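Local coordinates for protein nucleoside hydrolase, putative (Trypanosoma brucei, PDB 3FZ0) that belongs to the nucleoside hydrolase family and holds a calcium ion at the C-terminal edge of the central parallel strands of its alpha/beta fold, at residues Val210-Pro215 with Thr278-Asp283; Val132-Leu137 with Ala284-Val289; Gln204-Glu209 with Asn338-Val343; Gly219-Leu224 with Phe245-Phe250. The protein carries 2 engineered substitutions. One frame throughout, in Å; residues are numbered along the deposited sequence.

Contact 1: residues Val210-Pro215 with Thr278-Asp283; sequences VTVNSP and TCVVPD. With CA (calcium ion), chain G.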
loop_
_atom_site.group_PDB
_atom_site.type_symbol
_atom_site.label_atom_id
_atom_site.label_comp_id
_atom_site.label_asym_id
_atom_site.label_seq_id
_atom_site.Cartn_x
_atom_site.Cartn_y
_atom_site.Cartn_z
ATOM N N VAL B 210 -10.829 -21.094 -13.660
ATOM C CA VAL B 210 -11.633 -21.662 -14.724
ATOM C C VAL B 210 -10.779 -22.481 -15.695
ATOM O O VAL B 210 -11.283 -23.451 -16.267
ATOM C CB VAL B 210 -12.514 -20.606 -15.445
ATOM C CG1 VAL B 210 -11.694 -19.751 -16.406
ATOM C CG2 VAL B 210 -13.635 -21.297 -16.154
ATOM N N THR B 211 -9.504 -22.138 -15.860
ATOM C CA THR B 211 -8.637 -22.955 -16.736
ATOM C C THR B 211 -8.215 -24.245 -16.038
ATOM O O THR B 211 -8.151 -25.298 -16.667
ATOM C CB THR B 211 -7.453 -22.180 -17.354
ATOM O OG1 THR B 211 -6.493 -21.882 -16.339
ATOM C CG2 THR B 211 -7.948 -20.858 -18.033
ATOM N N VAL B 212 -7.978 -24.186 -14.728
ATOM C CA VAL B 212 -7.700 -25.397 -13.974
ATOM C C VAL B 212 -8.877 -26.398 -14.103
ATOM O O VAL B 212 -8.676 -27.639 -14.134
ATOM C CB VAL B 212 -7.428 -25.081 -12.485
ATOM C CG1 VAL B 212 -7.345 -26.405 -11.620
ATOM C CG2 VAL B 212 -6.156 -24.254 -12.357
ATOM N N ASN B 213 -10.089 -25.837 -14.171
ATOM C CA ASN B 213 -11.323 -26.599 -14.277
ATOM C C ASN B 213 -11.580 -27.189 -15.657
ATOM O O ASN B 213 -12.497 -27.988 -15.836
ATOM C CB ASN B 213 -12.507 -25.719 -13.919
ATOM C CG ASN B 213 -13.780 -26.525 -13.732
ATOM O OD1 ASN B 213 -14.762 -26.357 -14.469
ATOM N ND2 ASN B 213 -13.747 -27.444 -12.775
ATOM N N SER B 214 -10.786 -26.763 -16.638
ATOM C CA SER B 214 -10.898 -27.273 -18.014
ATOM C C SER B 214 -9.522 -27.703 -18.558
ATOM O O SER B 214 -8.978 -27.066 -19.462
ATOM C CB SER B 214 -11.511 -26.205 -18.921
ATOM O OG SER B 214 -11.721 -26.736 -20.192
ATOM N N PRO B 215 -8.948 -28.768 -17.981
ATOM C CA PRO B 215 -7.607 -29.183 -18.381
ATOM C C PRO B 215 -7.650 -30.300 -19.399
ATOM O O PRO B 215 -8.721 -30.800 -19.760
ATOM C CB PRO B 215 -7.048 -29.761 -17.081
ATOM C CG PRO B 215 -8.273 -30.331 -16.358
ATOM C CD PRO B 215 -9.496 -29.636 -16.913
ATOM N N THR B 278 -3.825 -34.415 -14.413
ATOM C CA THR B 278 -4.265 -33.390 -15.379
ATOM C C THR B 278 -3.172 -32.381 -15.726
ATOM O O THR B 278 -2.285 -32.109 -14.917
ATOM C CB THR B 278 -5.537 -32.622 -14.934
ATOM O OG1 THR B 278 -5.179 -31.669 -13.950
ATOM C CG2 THR B 278 -6.583 -33.534 -14.362
ATOM N N CYS B 279 -3.260 -31.865 -16.950
ATOM C CA CYS B 279 -2.386 -30.845 -17.458
ATOM C C CYS B 279 -3.213 -29.605 -17.831
ATOM O O CYS B 279 -4.089 -29.669 -18.701
ATOM C CB CYS B 279 -1.650 -31.383 -18.683
ATOM S SG CYS B 279 -0.465 -30.187 -19.337
ATOM N N VAL B 280 -2.932 -28.482 -17.169
ATOM C CA VAL B 280 -3.671 -27.240 -17.358
ATOM C C VAL B 280 -3.020 -26.451 -18.477
ATOM O O VAL B 280 -1.820 -26.257 -18.453
ATOM C CB VAL B 280 -3.648 -26.396 -16.079
ATOM C CG1 VAL B 280 -4.546 -25.167 -16.205
ATOM C CG2 VAL B 280 -4.078 -27.238 -14.883
ATOM N N VAL B 281 -3.812 -26.009 -19.458
ATOM C CA VAL B 281 -3.306 -25.255 -20.615
ATOM C C VAL B 281 -4.009 -23.884 -20.734
ATOM O O VAL B 281 -4.767 -23.651 -21.653
ATOM C CB VAL B 281 -3.462 -26.086 -21.931
ATOM C CG1 VAL B 281 -2.662 -25.461 -23.052
ATOM C CG2 VAL B 281 -2.992 -27.506 -21.721
ATOM N N PRO B 282 -3.748 -22.963 -19.798
ATOM C CA PRO B 282 -4.578 -21.749 -19.656
ATOM C C PRO B 282 -4.784 -20.918 -20.903
ATOM O O PRO B 282 -5.943 -20.555 -21.207
ATOM C CB PRO B 282 -3.868 -20.950 -18.563
ATOM C CG PRO B 282 -3.231 -22.030 -17.714
ATOM C CD PRO B 282 -2.694 -23.011 -18.766
ATOM N N ASP B 283 -3.707 -20.580 -21.619
ATOM C CA ASP B 283 -3.870 -19.715 -22.816
ATOM C C ASP B 283 -4.766 -20.322 -23.888
ATOM O O ASP B 283 -5.451 -19.592 -24.592
ATOM C CB ASP B 283 -2.522 -19.350 -23.411
ATOM C CG ASP B 283 -1.711 -18.474 -22.492
ATOM O OD1 ASP B 283 -2.306 -17.763 -21.663
ATOM O OD2 ASP B 283 -0.466 -18.487 -22.589
HETATM CA CA CA G . 1.194 -16.930 -21.712
HETATM O O HOH W 1 -6.549 -25.905 -19.014
HETATM O O HOH W 2 -0.399 -16.994 -20.060
HETATM O O HOH W 3 2.284 -15.864 -19.484
HETATM O O HOH W 4 1.910 -18.941 -20.514
#
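The side chain of Thr211 meets the ring of Pro282 at about a right angle. Its hydroxyl OG1 lies 3.5 Å from CG of Pro282, while its methyl CG2 rests against the backbone of the same proline, 3.8 Å from Pro282 CA. A chi1 of 71° sets OG1 between the backbone N and the carbonyl carbon, where it is hydrogen-bonded to the carbonyl of Trp208; its contact with CG and CB of Pro282 is van der Waals packing. Val280 CG1, anti to its backbone N, lies 3.6 Å from Thr211 O and also touches Val212. No direct hydrogen bond joins the two segments; water 1 bridges them, donating to Ser214 O at 2.7 Å and accepting from Val281 N. Val281 is the N-cap residue of helix 282-291, whose first turn carries Asp283, a ligand of the calcium ion in this nucleoside hydrolase fold. The carboxylate binds the metal through OD2 at 2.4 Å, and OD1 accepts a hydrogen bond from metal-bound water 2; Asp14, Asp19 and the carbonyl of Leu134 are further ligands. At the far end Pro215 leans obliquely on Thr278, with Pro215 CG 3.8 Å from Thr278 CB. Beside it, Pro215 CB is 3.4 Å from Cys279 O, and Cys279 is backbone hydrogen-bonded to Met216 in the small antiparallel sheet of strands 216-217 and 278-279.

Contact 2: residues Val132-Leu137 with Ala284-Val289; sequences VALGPL and AVAVLV. With CA (calcium ion), chain G.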
loop_
_atom_site.group_PDB
_atom_site.type_symbol
_atom_site.label_atom_id
_atom_site.label_comp_id
_atom_site.label_asym_id
_atom_site.label_seq_id
_atom_site.Cartn_x
_atom_site.Cartn_y
_atom_site.Cartn_z
ATOM N N VAL B 132 -6.774 -11.016 -28.227
ATOM C CA VAL B 132 -6.659 -11.988 -27.163
ATOM C C VAL B 132 -5.281 -11.842 -26.542
ATOM O O VAL B 132 -4.292 -11.924 -27.251
ATOM C CB VAL B 132 -6.808 -13.392 -27.719
ATOM C CG1 VAL B 132 -6.823 -14.439 -26.552
ATOM C CG2 VAL B 132 -8.067 -13.448 -28.575
ATOM N N ALA B 133 -5.211 -11.625 -25.239
ATOM C CA ALA B 133 -3.956 -11.325 -24.559
ATOM C C ALA B 133 -3.580 -12.510 -23.712
ATOM O O ALA B 133 -4.336 -12.890 -22.800
ATOM C CB ALA B 133 -4.122 -10.084 -23.638
ATOM N N LEU B 134 -2.405 -13.077 -23.968
ATOM C CA LEU B 134 -1.983 -14.291 -23.286
ATOM C C LEU B 134 -0.769 -14.095 -22.393
ATOM O O LEU B 134 -0.107 -15.076 -22.001
ATOM C CB LEU B 134 -1.693 -15.384 -24.310
ATOM C CG LEU B 134 -2.778 -15.652 -25.358
ATOM C CD1 LEU B 134 -2.333 -16.718 -26.358
ATOM C CD2 LEU B 134 -4.111 -16.040 -24.689
ATOM N N GLY B 135 -0.453 -12.855 -22.070
ATOM C CA GLY B 135 0.668 -12.588 -21.185
ATOM C C GLY B 135 0.411 -11.371 -20.327
ATOM O O GLY B 135 -0.749 -10.955 -20.153
ATOM N N PRO B 136 1.476 -10.814 -19.737
ATOM C CA PRO B 136 1.294 -9.577 -19.034
ATOM C C PRO B 136 0.716 -8.572 -20.008
ATOM O O PRO B 136 1.064 -8.608 -21.201
ATOM C CB PRO B 136 2.721 -9.205 -18.648
ATOM C CG PRO B 136 3.420 -10.506 -18.518
ATOM C CD PRO B 136 2.859 -11.322 -19.617
ATOM N N LEU B 137 -0.132 -7.672 -19.510
ATOM C CA LEU B 137 -0.826 -6.707 -20.365
ATOM C C LEU B 137 -0.053 -5.461 -20.833
ATOM O O LEU B 137 -0.654 -4.520 -21.356
ATOM C CB LEU B 137 -2.135 -6.297 -19.700
ATOM C CG LEU B 137 -3.028 -7.515 -19.468
ATOM C CD1 LEU B 137 -4.042 -7.243 -18.364
ATOM C CD2 LEU B 137 -3.694 -7.882 -20.796
ATOM N N ALA B 284 -4.782 -21.649 -24.006
ATOM C CA ALA B 284 -5.625 -22.302 -25.013
ATOM C C ALA B 284 -7.086 -22.121 -24.659
ATOM O O ALA B 284 -7.934 -21.958 -25.550
ATOM C CB ALA B 284 -5.279 -23.789 -25.168
ATOM N N VAL B 285 -7.384 -22.125 -23.358
ATOM C CA VAL B 285 -8.757 -21.931 -22.896
ATOM C C VAL B 285 -9.239 -20.509 -23.258
ATOM O O VAL B 285 -10.382 -20.289 -23.694
ATOM C CB VAL B 285 -8.904 -22.268 -21.361
ATOM C CG1 VAL B 285 -10.334 -22.047 -20.849
ATOM C CG2 VAL B 285 -8.508 -23.699 -21.069
ATOM N N ALA B 286 -8.358 -19.531 -23.104
ATOM C CA ALA B 286 -8.698 -18.154 -23.419
ATOM C C ALA B 286 -8.981 -17.998 -24.923
ATOM O O ALA B 286 -10.001 -17.407 -25.307
ATOM C CB ALA B 286 -7.568 -17.208 -22.962
ATOM N N VAL B 287 -8.082 -18.504 -25.778
ATOM C CA VAL B 287 -8.342 -18.506 -27.233
ATOM C C VAL B 287 -9.685 -19.185 -27.571
ATOM O O VAL B 287 -10.446 -18.660 -28.386
ATOM C CB VAL B 287 -7.162 -19.110 -28.088
ATOM C CG1 VAL B 287 -7.551 -19.250 -29.535
ATOM C CG2 VAL B 287 -5.915 -18.205 -27.969
ATOM N N LEU B 288 -9.997 -20.304 -26.926
ATOM C CA LEU B 288 -11.287 -20.946 -27.147
ATOM C C LEU B 288 -12.472 -20.033 -26.789
ATOM O O LEU B 288 -13.478 -19.963 -27.529
ATOM C CB LEU B 288 -11.372 -22.251 -26.366
ATOM C CG LEU B 288 -12.668 -23.031 -26.557
ATOM C CD1 LEU B 288 -12.619 -23.725 -27.876
ATOM C CD2 LEU B 288 -12.789 -24.023 -25.429
ATOM N N VAL B 289 -12.359 -19.328 -25.665
ATOM C CA VAL B 289 -13.422 -18.430 -25.238
ATOM C C VAL B 289 -13.644 -17.343 -26.286
ATOM O O VAL B 289 -14.778 -17.001 -26.576
ATOM C CB VAL B 289 -13.163 -17.860 -23.830
ATOM C CG1 VAL B 289 -14.065 -16.663 -23.525
ATOM C CG2 VAL B 289 -13.381 -18.951 -22.790
HETATM CA CA CA G . 1.194 -16.930 -21.712
HETATM O O HOH W 2 -0.399 -16.994 -20.060
HETATM O O HOH W 3 2.284 -15.864 -19.484
HETATM O O HOH W 4 1.910 -18.941 -20.514
#
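The C-terminal end of strand 127-133, in the central sheet of the alpha/beta fold, packs here on helix 282-291, and the chain at the end of this strand supplies a backbone ligand to the calcium site. Val287 is the shared partner on the helix. Its CG2 lies 4.1 Å from Val132 CG1 and 4.2 Å from Leu134 CD1, and both of these side chains cross that of Val287 at about a right angle. The other branch of Leu134 takes the neighbouring helix position, CD2 standing 4.0 Å from Ala286 CB. With chi1 at -51°, CG of Leu134 is anti to its own carbonyl carbon, which places the two methyls against Ala286 and Val287. Independently of that torsion, the backbone directs Leu134 O to calcium, at 2.3 Å. Ala22 of helix 17-27 touches both Leu134 and Val287, and Met165 of strand 162-165 touches Ala286. Across the two segments there is no hydrogen bond, and every touching residue is buried. The contact therefore rests on dispersion and burial of apolar groups, whereas the carbonyl oxygen of Leu134 is bound by the ion, which probably polarises it.

Contact 3: residues Gln204-Glu209 with Asn338-Val343; sequences QLVNWE and NVITKV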
loop_
_atom_site.group_PDB
_atom_site.type_symbol
_atom_site.label_atom_id
_atom_site.label_comp_id
_atom_site.label_asym_id
_atom_site.label_seq_id
_atom_site.Cartn_x
_atom_site.Cartn_y
_atom_site.Cartn_z
ATOM N N GLN B 204 -13.488 -9.953 -21.168
ATOM C CA GLN B 204 -13.697 -11.338 -20.711
ATOM C C GLN B 204 -12.467 -11.826 -19.961
ATOM O O GLN B 204 -11.361 -11.901 -20.528
ATOM C CB GLN B 204 -13.980 -12.274 -21.886
ATOM C CG GLN B 204 -15.070 -11.764 -22.828
ATOM C CD GLN B 204 -16.428 -11.715 -22.182
ATOM O OE1 GLN B 204 -16.952 -12.748 -21.769
ATOM N NE2 GLN B 204 -17.012 -10.509 -22.069
ATOM N N LEU B 205 -12.650 -12.150 -18.685
ATOM C CA LEU B 205 -11.523 -12.533 -17.835
ATOM C C LEU B 205 -11.396 -14.046 -17.766
ATOM O O LEU B 205 -12.099 -14.717 -16.996
ATOM C CB LEU B 205 -11.655 -11.916 -16.432
ATOM C CG LEU B 205 -10.488 -12.069 -15.448
ATOM C CD1 LEU B 205 -9.318 -11.052 -15.611
ATOM C CD2 LEU B 205 -11.029 -12.052 -13.988
ATOM N N VAL B 206 -10.503 -14.602 -18.569
ATOM C CA VAL B 206 -10.243 -16.033 -18.494
ATOM C C VAL B 206 -9.170 -16.264 -17.413
ATOM O O VAL B 206 -7.949 -16.137 -17.649
ATOM C CB VAL B 206 -9.913 -16.604 -19.862
ATOM C CG1 VAL B 206 -9.739 -18.151 -19.799
ATOM C CG2 VAL B 206 -11.029 -16.176 -20.875
ATOM N N ASN B 207 -9.665 -16.568 -16.215
ATOM C CA ASN B 207 -8.843 -16.599 -15.014
ATOM C C ASN B 207 -8.289 -17.984 -14.773
ATOM O O ASN B 207 -8.732 -18.968 -15.385
ATOM C CB ASN B 207 -9.656 -16.150 -13.791
ATOM C CG ASN B 207 -10.987 -16.855 -13.698
ATOM O OD1 ASN B 207 -11.090 -17.961 -13.172
ATOM N ND2 ASN B 207 -12.016 -16.238 -14.263
ATOM N N TRP B 208 -7.350 -18.051 -13.837
ATOM C CA TRP B 208 -6.665 -19.286 -13.484
ATOM C C TRP B 208 -7.606 -20.458 -13.140
ATOM O O TRP B 208 -7.482 -21.547 -13.735
ATOM C CB TRP B 208 -5.685 -19.005 -12.337
ATOM C CG TRP B 208 -5.031 -20.215 -11.716
ATOM C CD1 TRP B 208 -5.171 -20.632 -10.420
ATOM C CD2 TRP B 208 -4.119 -21.128 -12.336
ATOM N NE1 TRP B 208 -4.410 -21.724 -10.202
ATOM C CE2 TRP B 208 -3.746 -22.065 -11.350
ATOM C CE3 TRP B 208 -3.593 -21.260 -13.633
ATOM C CZ2 TRP B 208 -2.865 -23.161 -11.620
ATOM C CZ3 TRP B 208 -2.699 -22.334 -13.903
ATOM C CH2 TRP B 208 -2.355 -23.269 -12.901
ATOM N N GLU B 209 -8.536 -20.246 -12.212
ATOM C CA GLU B 209 -9.387 -21.340 -11.707
ATOM C C GLU B 209 -10.293 -21.917 -12.783
ATOM O O GLU B 209 -10.464 -23.105 -12.870
ATOM C CB GLU B 209 -10.215 -20.923 -10.485
ATOM C CG GLU B 209 -9.369 -20.552 -9.247
ATOM C CD GLU B 209 -8.971 -19.067 -9.193
ATOM O OE1 GLU B 209 -8.945 -18.421 -10.256
ATOM O OE2 GLU B 209 -8.686 -18.539 -8.088
ATOM N N ASN B 338 -16.544 -9.525 -17.465
ATOM C CA ASN B 338 -17.240 -10.807 -17.406
ATOM C C ASN B 338 -16.280 -11.875 -16.904
ATOM O O ASN B 338 -15.340 -12.245 -17.595
ATOM C CB ASN B 338 -17.816 -11.175 -18.769
ATOM C CG ASN B 338 -18.859 -12.303 -18.700
ATOM O OD1 ASN B 338 -19.601 -12.433 -17.721
ATOM N ND2 ASN B 338 -18.912 -13.120 -19.755
ATOM N N VAL B 339 -16.492 -12.316 -15.673
ATOM C CA VAL B 339 -15.622 -13.297 -15.022
ATOM C C VAL B 339 -16.117 -14.660 -15.474
ATOM O O VAL B 339 -17.236 -15.041 -15.118
ATOM C CB VAL B 339 -15.684 -13.160 -13.466
ATOM C CG1 VAL B 339 -14.826 -14.201 -12.796
ATOM C CG2 VAL B 339 -15.255 -11.737 -13.062
ATOM N N ILE B 340 -15.316 -15.356 -16.291
ATOM C CA ILE B 340 -15.683 -16.670 -16.810
ATOM C C ILE B 340 -15.484 -17.719 -15.695
ATOM O O ILE B 340 -14.377 -17.837 -15.158
ATOM C CB ILE B 340 -14.812 -17.058 -18.030
ATOM C CG1 ILE B 340 -14.682 -15.896 -19.048
ATOM C CG2 ILE B 340 -15.309 -18.351 -18.652
ATOM C CD1 ILE B 340 -15.987 -15.402 -19.682
ATOM N N THR B 341 -16.528 -18.487 -15.362
ATOM C CA THR B 341 -16.438 -19.421 -14.235
ATOM C C THR B 341 -16.558 -20.891 -14.609
ATOM O O THR B 341 -16.160 -21.746 -13.827
ATOM C CB THR B 341 -17.408 -19.090 -13.087
ATOM O OG1 THR B 341 -18.746 -19.119 -13.576
ATOM C CG2 THR B 341 -17.099 -17.671 -12.480
ATOM N N LYS B 342 -17.117 -21.168 -15.786
ATOM C CA LYS B 342 -17.096 -22.499 -16.381
ATOM C C LYS B 342 -16.992 -22.517 -17.910
ATOM O O LYS B 342 -17.777 -21.866 -18.605
ATOM C CB LYS B 342 -18.284 -23.363 -15.948
ATOM C CG LYS B 342 -18.025 -24.815 -16.332
ATOM C CD LYS B 342 -18.865 -25.778 -15.588
ATOM C CE LYS B 342 -18.550 -27.260 -16.010
ATOM N NZ LYS B 342 -17.230 -27.766 -15.485
ATOM N N VAL B 343 -16.022 -23.289 -18.394
ATOM C CA VAL B 343 -15.815 -23.556 -19.809
ATOM C C VAL B 343 -16.128 -25.007 -20.144
ATOM O O VAL B 343 -15.829 -25.921 -19.361
ATOM C CB VAL B 343 -14.387 -23.188 -20.243
ATOM C CG1 VAL B 343 -14.046 -23.748 -21.622
ATOM C CG2 VAL B 343 -14.239 -21.651 -20.267
#
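Gln204 OE1 accepts the shortest polar bond across the strands, from Asn338 ND2 at 2.8 Å. The bond is nearly straight, with an N-H...O angle of 172°, and OE1 lies in the amide plane of Asn338, although the two amide planes are turned 53° apart. A bend at chi2 (-66°) folds the glutamine chain back over its neighbour, and Gln204 NE2 is held by the carbonyl of Pro202. Next along the strands comes the parallel ladder: Leu205 N donates to Asn338 O at 2.9 Å, and Ile340 N makes a weaker, longer bond to Leu205 O. Where strand 203-206 ends, the side chain of Asn207 carries the pairing on, its ND2 donating to Ile340 O at 3.0 Å, tilted from the carbonyl plane. Asn207 OD1, meanwhile, caps Val210 N at the start of helix 208-212 and bonds to Ser169. Apolar branches pack beside the ladder, with Val206 CG2 4.1 Å from Ile340 CG1. In the mixed sheet, strand 203-206 lies between parallel strands 162-165 and 337-343, and the latter pairs antiparallel with strand 296-306, facing Asp298 with a classic bulge at Thr341 and Lys342; helix 282-291 packs on Val206 and Val343.

Contact 4: residues Gly219-Leu224 with Phe245-Phe250; sequences GFYDKL and FIEKLF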
loop_
_atom_site.group_PDB
_atom_site.type_symbol
_atom_site.label_atom_id
_atom_site.label_comp_id
_atom_site.label_asym_id
_atom_site.label_seq_id
_atom_site.Cartn_x
_atom_site.Cartn_y
_atom_site.Cartn_z
ATOM N N GLY B 219 -3.587 -38.825 -20.171
ATOM C CA GLY B 219 -4.109 -39.896 -21.062
ATOM C C GLY B 219 -4.602 -39.328 -22.397
ATOM O O GLY B 219 -4.275 -39.855 -23.468
ATOM N N PHE B 220 -5.353 -38.231 -22.343
ATOM C CA PHE B 220 -5.798 -37.555 -23.548
ATOM C C PHE B 220 -4.567 -37.077 -24.334
ATOM O O PHE B 220 -4.456 -37.354 -25.545
ATOM C CB PHE B 220 -6.723 -36.379 -23.209
ATOM C CG PHE B 220 -7.141 -35.571 -24.402
ATOM C CD1 PHE B 220 -8.286 -35.927 -25.126
ATOM C CD2 PHE B 220 -6.407 -34.450 -24.804
ATOM C CE1 PHE B 220 -8.686 -35.175 -26.234
ATOM C CE2 PHE B 220 -6.795 -33.689 -25.922
ATOM C CZ PHE B 220 -7.932 -34.035 -26.628
ATOM N N TYR B 221 -3.656 -36.381 -23.637
ATOM C CA TYR B 221 -2.400 -35.925 -24.227
ATOM C C TYR B 221 -1.684 -37.042 -24.990
ATOM O O TYR B 221 -1.240 -36.845 -26.117
ATOM C CB TYR B 221 -1.460 -35.352 -23.159
ATOM C CG TYR B 221 -0.140 -34.910 -23.731
ATOM C CD1 TYR B 221 -0.031 -33.705 -24.449
ATOM C CD2 TYR B 221 1.014 -35.684 -23.552
ATOM C CE1 TYR B 221 1.196 -33.290 -24.967
ATOM C CE2 TYR B 221 2.230 -35.279 -24.060
ATOM C CZ TYR B 221 2.322 -34.077 -24.766
ATOM O OH TYR B 221 3.546 -33.652 -25.283
ATOM N N ASP B 222 -1.584 -38.212 -24.370
ATOM C CA ASP B 222 -0.883 -39.328 -24.988
ATOM C C ASP B 222 -1.501 -39.642 -26.352
ATOM O O ASP B 222 -0.770 -39.932 -27.295
ATOM C CB ASP B 222 -0.861 -40.559 -24.071
ATOM C CG ASP B 222 0.178 -40.443 -22.955
ATOM O OD1 ASP B 222 0.943 -39.460 -22.945
ATOM O OD2 ASP B 222 0.244 -41.341 -22.081
ATOM N N LYS B 223 -2.828 -39.567 -26.452
ATOM C CA LYS B 223 -3.535 -39.838 -27.699
ATOM C C LYS B 223 -3.373 -38.686 -28.683
ATOM O O LYS B 223 -3.221 -38.904 -29.876
ATOM C CB LYS B 223 -5.009 -40.102 -27.451
ATOM C CG LYS B 223 -5.321 -41.511 -27.014
ATOM C CD LYS B 223 -6.683 -41.579 -26.321
ATOM C CE LYS B 223 -7.081 -43.027 -25.999
ATOM N NZ LYS B 223 -8.374 -43.099 -25.229
ATOM N N LEU B 224 -3.371 -37.465 -28.167
ATOM C CA LEU B 224 -3.132 -36.272 -28.966
ATOM C C LEU B 224 -1.856 -36.423 -29.819
ATOM O O LEU B 224 -1.868 -36.135 -31.022
ATOM C CB LEU B 224 -3.068 -35.030 -28.045
ATOM C CG LEU B 224 -3.188 -33.628 -28.662
ATOM C CD1 LEU B 224 -4.585 -33.453 -29.245
ATOM C CD2 LEU B 224 -2.797 -32.484 -27.721
ATOM N N PHE B 245 5.817 -31.844 -33.022
ATOM C CA PHE B 245 6.104 -30.544 -32.453
ATOM C C PHE B 245 5.513 -30.396 -31.044
ATOM O O PHE B 245 6.205 -29.933 -30.148
ATOM C CB PHE B 245 5.620 -29.427 -33.405
ATOM C CG PHE B 245 5.822 -28.025 -32.875
ATOM C CD1 PHE B 245 6.958 -27.305 -33.197
ATOM C CD2 PHE B 245 4.852 -27.412 -32.086
ATOM C CE1 PHE B 245 7.136 -25.993 -32.726
ATOM C CE2 PHE B 245 5.022 -26.100 -31.608
ATOM C CZ PHE B 245 6.149 -25.396 -31.925
ATOM N N ILE B 246 4.246 -30.777 -30.859
ATOM C CA ILE B 246 3.619 -30.717 -29.546
ATOM C C ILE B 246 4.355 -31.621 -28.562
ATOM O O ILE B 246 4.662 -31.189 -27.465
ATOM C CB ILE B 246 2.062 -30.980 -29.582
ATOM C CG1 ILE B 246 1.363 -29.878 -30.415
ATOM C CG2 ILE B 246 1.459 -31.112 -28.123
ATOM C CD1 ILE B 246 -0.112 -30.110 -30.650
ATOM N N GLU B 247 4.709 -32.835 -28.963
ATOM C CA GLU B 247 5.493 -33.704 -28.065
ATOM C C GLU B 247 6.803 -33.052 -27.608
ATOM O O GLU B 247 7.163 -33.155 -26.428
ATOM C CB GLU B 247 5.751 -35.114 -28.634
ATOM C CG GLU B 247 6.236 -36.094 -27.600
ATOM C CD GLU B 247 6.619 -37.470 -28.158
ATOM O OE1 GLU B 247 6.796 -38.387 -27.346
ATOM O OE2 GLU B 247 6.753 -37.657 -29.396
ATOM N N LYS B 248 7.499 -32.385 -28.524
ATOM C CA LYS B 248 8.771 -31.750 -28.197
ATOM C C LYS B 248 8.584 -30.500 -27.331
ATOM O O LYS B 248 9.373 -30.233 -26.425
ATOM C CB LYS B 248 9.534 -31.398 -29.475
ATOM C CG LYS B 248 10.257 -32.565 -30.160
ATOM C CD LYS B 248 10.834 -32.050 -31.463
ATOM C CE LYS B 248 11.395 -33.126 -32.319
ATOM N NZ LYS B 248 11.913 -32.500 -33.554
ATOM N N LEU B 249 7.533 -29.739 -27.629
ATOM C CA LEU B 249 7.206 -28.516 -26.897
ATOM C C LEU B 249 6.896 -28.747 -25.422
ATOM O O LEU B 249 7.266 -27.935 -24.587
ATOM C CB LEU B 249 6.011 -27.864 -27.550
ATOM C CG LEU B 249 5.535 -26.544 -27.013
ATOM C CD1 LEU B 249 6.528 -25.403 -27.316
ATOM C CD2 LEU B 249 4.181 -26.297 -27.630
ATOM N N PHE B 250 6.246 -29.872 -25.117
ATOM C CA PHE B 250 5.743 -30.177 -23.774
ATOM C C PHE B 250 6.658 -31.128 -22.996
ATOM O O PHE B 250 6.348 -31.493 -21.869
ATOM C CB PHE B 250 4.315 -30.774 -23.858
ATOM C CG PHE B 250 3.214 -29.753 -23.759
ATOM C CD1 PHE B 250 3.156 -28.680 -24.634
ATOM C CD2 PHE B 250 2.239 -29.872 -22.762
ATOM C CE1 PHE B 250 2.153 -27.733 -24.537
ATOM C CE2 PHE B 250 1.224 -28.917 -22.630
ATOM C CZ PHE B 250 1.175 -27.837 -23.540
#
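Tyr221 of helix 218-224 reaches across to Ile246 and Phe250. From CB, which points toward helix 241-249, the chain extends with CG anti to the backbone N (chi1 178°), carrying the ring straight out across the interface. Along the ring, CE1 comes within 3.8 Å of Ile246 CG2, and the two side chains run alongside one another, pointing opposite ways. Further on, CZ lies 4.0 Å from Phe250 CB. The hydroxyl at the tip comes closest to the same carbon, with Tyr221 OH 3.3 Å from Phe250 CB. It also reaches the backbone of the last helical turn: Tyr221 OH is 3.4 Å from Glu247 CA and gives a long, weak hydrogen bond of 3.5 Å to Ile246 O. That carbonyl also accepts the helical bond from Phe250 N, so the phenol is a secondary partner. The rings of Tyr221 and Phe250 are tilted by 26° and offset, centroids 5.8 Å apart, leaving little face-to-face overlap. Leu224 adds a looser touch, its CD2 4.5 Å from Ile246 CG2. The segment axes approach no closer than 10.8 Å at 135°, a separation that the length of the tyrosine bridges. Trp218 meets the Tyr221 ring edge-to-face, and Phe86 does the same to Phe250. Helix 17-27 packs against Ile246 and Phe250, while helix 345-356 covers Phe220 and Leu224 on helix 218-224.

In the fold
Contacts 1 and 2 both use helix 282-291 and meet at the calcium ion: Asp283 OD2 and Leu134 O, both ligands, are 3.5 Å apart, and three metal-bound waters belong to both contacts, whose centres are 12 Å apart. Contact 3 adjoins each. It shares helix 208-212 with contact 1, where Val210 packs on Ile340 and Lys342 NZ lies 3.0 Å from Asn213 OD1, and it meets contact 2 where Val206 CG1 is 3.8 Å from Ala286 CA. Contact 4 is more peripheral, its centre about 19 Å from the centre of the chain against about 2 Å for contact 2, yet Phe250 CE2 touches Cys279 SG of contact 1 at 3.9 Å, and the Phe250 side chain stands about 11 Å from calcium.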